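Local coordinates for AncCDT-1 (PDB 5T0W), which binds an amino acid, arginine in this crystal, as a reconstructed solute-binding protein ancestral to cyclohexadienyl dehydratase, at residues A[27-32]-A[48-53]; A[76-79]-A[85-88]. All coordinates share one frame; numbering follows the deposited sequence.

Both contacts belong to the parallel sheet whose strands run in the order 63-68, 24-29, 85-86, part of one lobe of a periplasmic binding protein fold. Contact 1 sets strand 24-29 against helix 48-60; contact 2, which follows it along the chain, sets strand 85-86 against helix 74-79. Their centres are about 11 Å apart, and the two strands are neighbours, joined by a probable hydrogen bond of 2.9 Å from G28 N to I85 O. The helices pack on opposite faces of the sheet. The chain reaches the same arginine from both contacts, through D30 and S88, so the packed core leads directly into the binding site.

Contact 1 of 2, residues A[27-32]-A[48-53]; sequences VGTDAD and FDIDLA. With ARG (arginine), chain E.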
loop_
_atom_site.group_PDB
_atom_site.type_symbol
_atom_site.label_atom_id
_atom_site.label_comp_id
_atom_site.label_asym_id
_atom_site.label_seq_id
_atom_site.Cartn_x
_atom_site.Cartn_y
_atom_site.Cartn_z
ATOM N N VAL A 27 -2.018 14.763 2.735
ATOM C CA VAL A 27 -1.661 13.435 2.257
ATOM C C VAL A 27 -2.723 12.416 2.586
ATOM O O VAL A 27 -2.889 12.039 3.746
ATOM C CB VAL A 27 -0.327 12.966 2.873
ATOM C CG1 VAL A 27 0.010 11.557 2.420
ATOM C CG2 VAL A 27 0.785 13.939 2.509
ATOM N N GLY A 28 -3.398 11.938 1.554
ATOM C CA GLY A 28 -4.351 10.843 1.692
ATOM C C GLY A 28 -3.671 9.525 1.983
ATOM O O GLY A 28 -2.790 9.102 1.233
ATOM N N THR A 29 -4.033 8.900 3.103
ATOM C CA THR A 29 -3.422 7.624 3.502
ATOM C C THR A 29 -4.466 6.699 4.231
ATOM O O THR A 29 -5.391 7.224 4.831
ATOM C CB THR A 29 -2.034 7.888 4.176
ATOM O OG1 THR A 29 -1.259 6.686 4.226
ATOM C CG2 THR A 29 -2.167 8.464 5.572
ATOM N N ASP A 30 -4.375 5.360 4.092
ATOM C CA ASP A 30 -5.244 4.389 4.769
ATOM C C ASP A 30 -4.336 3.787 5.811
ATOM O O ASP A 30 -3.551 2.855 5.554
ATOM C CB ASP A 30 -5.798 3.299 3.843
ATOM C CG ASP A 30 -6.318 2.090 4.615
ATOM O OD1 ASP A 30 -5.486 1.314 5.148
ATOM O OD2 ASP A 30 -7.557 1.925 4.711
ATOM N N ALA A 31 -4.463 4.323 7.014
ATOM C CA ALA A 31 -3.394 4.264 7.997
ATOM C C ALA A 31 -3.355 3.022 8.963
ATOM O O ALA A 31 -2.824 3.058 10.104
ATOM C CB ALA A 31 -3.376 5.589 8.729
ATOM N N ASP A 32 -3.903 1.911 8.480
ATOM C CA ASP A 32 -3.606 0.600 9.084
ATOM C C ASP A 32 -2.976 -0.263 8.027
ATOM O O ASP A 32 -3.629 -1.132 7.457
ATOM C CB ASP A 32 -4.799 -0.112 9.748
ATOM C CG ASP A 32 -4.343 -1.115 10.828
ATOM O OD1 ASP A 32 -3.128 -1.451 10.861
ATOM O OD2 ASP A 32 -5.195 -1.542 11.670
ATOM N N PHE A 48 6.894 4.228 6.464
ATOM C CA PHE A 48 7.680 4.617 5.291
ATOM C C PHE A 48 6.991 5.725 4.527
ATOM O O PHE A 48 7.596 6.748 4.239
ATOM C CB PHE A 48 7.836 3.391 4.419
ATOM C CG PHE A 48 8.788 3.546 3.264
ATOM C CD1 PHE A 48 10.097 3.871 3.459
ATOM C CD2 PHE A 48 8.360 3.283 1.969
ATOM C CE1 PHE A 48 10.963 3.979 2.398
ATOM C CE2 PHE A 48 9.234 3.367 0.902
ATOM C CZ PHE A 48 10.534 3.720 1.121
ATOM N N ASP A 49 5.705 5.551 4.233
ATOM C CA ASP A 49 4.968 6.571 3.503
ATOM C C ASP A 49 4.866 7.864 4.301
ATOM O O ASP A 49 4.798 8.955 3.738
ATOM C CB ASP A 49 3.561 6.090 3.159
ATOM C CG ASP A 49 3.519 5.195 1.961
ATOM O OD1 ASP A 49 4.489 5.184 1.170
ATOM O OD2 ASP A 49 2.459 4.546 1.783
ATOM N N ILE A 50 4.840 7.738 5.624
ATOM C CA ILE A 50 4.705 8.892 6.513
ATOM C C ILE A 50 6.000 9.667 6.488
ATOM O O ILE A 50 5.994 10.876 6.266
ATOM C CB ILE A 50 4.356 8.445 7.934
ATOM C CG1 ILE A 50 3.022 7.673 7.927
ATOM C CG2 ILE A 50 4.275 9.622 8.877
ATOM C CD1 ILE A 50 1.864 8.397 7.267
ATOM N N ASP A 51 7.118 8.979 6.642
ATOM C CA ASP A 51 8.408 9.663 6.588
ATOM C C ASP A 51 8.635 10.339 5.242
ATOM O O ASP A 51 9.117 11.462 5.162
ATOM C CB ASP A 51 9.546 8.689 6.871
ATOM C CG ASP A 51 9.601 8.251 8.325
ATOM O OD1 ASP A 51 8.766 8.706 9.136
ATOM O OD2 ASP A 51 10.482 7.425 8.643
ATOM N N LEU A 52 8.280 9.643 4.175
ATOM C CA LEU A 52 8.391 10.217 2.851
ATOM C C LEU A 52 7.505 11.446 2.743
ATOM O O LEU A 52 7.973 12.497 2.300
ATOM C CB LEU A 52 8.034 9.175 1.795
ATOM C CG LEU A 52 9.181 8.171 1.534
ATOM C CD1 LEU A 52 8.869 7.032 0.566
ATOM C CD2 LEU A 52 10.507 8.827 1.157
ATOM N N ALA A 53 6.238 11.320 3.143
ATOM C CA ALA A 53 5.333 12.466 3.179
ATOM C C ALA A 53 5.969 13.651 3.903
ATOM O O ALA A 53 5.931 14.780 3.413
ATOM C CB ALA A 53 4.027 12.097 3.839
HETATM N N ARG E . -0.252 -2.314 -2.973
HETATM C CA ARG E . -1.658 -2.740 -2.994
HETATM C C ARG E . -2.398 -1.806 -3.875
HETATM O O ARG E . -3.514 -2.146 -4.268
HETATM C CB ARG E . -2.255 -2.683 -1.619
HETATM C CG ARG E . -2.324 -1.274 -1.107
HETATM C CD ARG E . -3.147 -1.178 0.175
HETATM N NE ARG E . -2.712 -0.029 0.951
HETATM C CZ ARG E . -3.311 0.387 2.055
HETATM N NH1 ARG E . -2.829 1.440 2.727
HETATM N NH2 ARG E . -4.385 -0.255 2.497
HETATM O OXT ARG E . -1.894 -0.706 -4.178
#
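I50 and A53 bring helix 48-60 down onto T29 and V27 of the strand. In the first turn of the helix, D49 directs its CB toward the strand, but its carboxylate is engaged elsewhere: OD1 makes a weak hydrogen bond to Y106 OH and OD2 another to G89 N, both suited to an acidic side chain. The next residue, I50, reaches the strand with the end of its chain. I50 CD1 lies 4.4 Å from T29 CG2, a loose methyl contact. Threonine suits this place because its two branches do different work: CG2 meets the helix, while OG1, anti to the backbone N (chi1 -164°), bonds to M87 O. One turn on, A53 is small enough to let the helix come close, and its CB sits 4.0 Å from V27 CG2. F66 of strand 63-68 touches all four of these residues. Past the strand end, D30 turns to the bound arginine. D30 O takes a weak bond from ligand NH1 at 3.2 Å, and D30 OD1 a weak one from ligand NH2 at 3.3 Å. With an alanine in place of D30, NH2 would probably lose its carboxylate partner on this side, although the bond to the backbone O could remain. The chemistry thus divides in two: apolar side chains hold strand and helix together, whereas the strand's end offers oxygens to a cationic ligand.

Contact 2 of 2, residues A[76-79]-A[85-88]; sequences PALQ and IVMS. With ARG (arginine), chain E.
L78 and V86 meet at an oblique angle, methyl against methyl, with L78 CD2 3.9 Å from V86 CG2. The leucine points its CB from helix 74-79 toward the strand, and with CG anti to the backbone N (chi1 169°) its forked end spans two strand residues. While CD2 meets V86, L78 CD1 lies over the backbone of the preceding residue, 4.1 Å from I85 N. V86 presents the branch beside its own backbone N, CG2, which also comes 4.2 Å from L78 CB. A branched leucine suits the helix side because it can touch a side chain and the main chain together; the compact valine lets the helix lie close. I85 directs its side chain away from L78, to V27 and to L56 of helix 48-60, in keeping with alternation along a strand. A212 of strand 207-213 touches both L78 and V86.

Further along, S88 faces the bound arginine with two oxygens. S88 O receives ligand NE at 3.1 Å and, more weakly, ligand NH1 at 3.3 Å, so one carbonyl serves two nitrogens of the guanidinium group. S88 OG lies 3.0 Å from ligand NH1, accepting a hydrogen bond from it, and also pairs with D30 N. Serine supplies a short polar arm that links the ligand to the backbone of D30, just past strand 24-29. An apolar helix-strand seam therefore gives way, within two residues, to neutral oxygen acceptors matched to the guanidinium N-H groups.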
loop_
_atom_site.group_PDB
_atom_site.type_symbol
_atom_site.label_atom_id
_atom_site.label_comp_id
_atom_site.label_asym_id
_atom_site.label_seq_id
_atom_site.Cartn_x
_atom_site.Cartn_y
_atom_site.Cartn_z
ATOM N N PRO A 76 -11.278 7.905 -5.559
ATOM C CA PRO A 76 -12.341 8.934 -5.624
ATOM C C PRO A 76 -12.112 10.122 -4.688
ATOM O O PRO A 76 -12.461 11.259 -5.031
ATOM C CB PRO A 76 -13.603 8.156 -5.220
ATOM C CG PRO A 76 -13.328 6.765 -5.699
ATOM C CD PRO A 76 -11.835 6.538 -5.538
ATOM N N ALA A 77 -11.576 9.859 -3.497
ATOM C CA ALA A 77 -11.307 10.919 -2.551
ATOM C C ALA A 77 -10.274 11.880 -3.136
ATOM O O ALA A 77 -10.400 13.094 -2.989
ATOM C CB ALA A 77 -10.820 10.354 -1.238
ATOM N N LEU A 78 -9.287 11.324 -3.828
ATOM C CA LEU A 78 -8.242 12.113 -4.429
ATOM C C LEU A 78 -8.819 12.943 -5.558
ATOM O O LEU A 78 -8.629 14.162 -5.592
ATOM C CB LEU A 78 -7.138 11.217 -4.990
ATOM C CG LEU A 78 -6.120 11.936 -5.871
ATOM C CD1 LEU A 78 -5.368 12.964 -5.059
ATOM C CD2 LEU A 78 -5.188 10.951 -6.534
ATOM N N GLN A 79 -9.563 12.286 -6.453
ATOM C CA GLN A 79 -10.172 12.964 -7.601
ATOM C C GLN A 79 -11.138 14.081 -7.216
ATOM O O GLN A 79 -11.337 15.001 -8.005
ATOM C CB GLN A 79 -10.918 11.986 -8.502
ATOM C CG GLN A 79 -10.060 11.248 -9.491
ATOM C CD GLN A 79 -10.770 10.050 -10.105
ATOM O OE1 GLN A 79 -11.772 9.547 -9.573
ATOM N NE2 GLN A 79 -10.256 9.579 -11.243
ATOM N N ILE A 85 -2.462 14.277 -2.487
ATOM C CA ILE A 85 -1.584 13.206 -2.955
ATOM C C ILE A 85 -1.804 11.935 -2.163
ATOM O O ILE A 85 -1.986 11.981 -0.936
ATOM C CB ILE A 85 -0.100 13.641 -2.861
ATOM C CG1 ILE A 85 0.852 12.568 -3.393
ATOM C CG2 ILE A 85 0.295 13.965 -1.419
ATOM C CD1 ILE A 85 2.209 13.106 -3.777
ATOM N N VAL A 86 -1.776 10.791 -2.845
ATOM C CA VAL A 86 -1.901 9.476 -2.170
ATOM C C VAL A 86 -0.501 8.930 -1.842
ATOM O O VAL A 86 0.296 8.746 -2.729
ATOM C CB VAL A 86 -2.633 8.467 -3.053
ATOM C CG1 VAL A 86 -2.705 7.126 -2.382
ATOM C CG2 VAL A 86 -4.021 8.963 -3.385
ATOM N N MET A 87 -0.216 8.702 -0.572
ATOM C CA MET A 87 1.019 8.046 -0.169
ATOM C C MET A 87 0.651 6.901 0.776
ATOM O O MET A 87 0.454 7.101 1.975
ATOM C CB MET A 87 1.968 9.030 0.506
ATOM C CG MET A 87 2.149 10.339 -0.256
ATOM S SD MET A 87 3.458 11.497 0.238
ATOM C CE MET A 87 5.040 10.665 0.072
ATOM N N SER A 88 0.399 5.735 0.190
ATOM C CA SER A 88 -0.337 4.669 0.892
ATOM C C SER A 88 -0.102 3.300 0.295
ATOM O O SER A 88 -1.020 2.502 0.152
ATOM C CB SER A 88 -1.842 4.971 0.961
ATOM O OG SER A 88 -2.419 4.326 2.079
HETATM N N ARG E . -0.252 -2.314 -2.973
HETATM C CA ARG E . -1.658 -2.740 -2.994
HETATM C C ARG E . -2.398 -1.806 -3.875
HETATM O O ARG E . -3.514 -2.146 -4.268
HETATM C CB ARG E . -2.255 -2.683 -1.619
HETATM C CG ARG E . -2.324 -1.274 -1.107
HETATM C CD ARG E . -3.147 -1.178 0.175
HETATM N NE ARG E . -2.712 -0.029 0.951
HETATM C CZ ARG E . -3.311 0.387 2.055
HETATM N NH1 ARG E . -2.829 1.440 2.727
HETATM N NH2 ARG E . -4.385 -0.255 2.497
HETATM O OXT ARG E . -1.894 -0.706 -4.178
#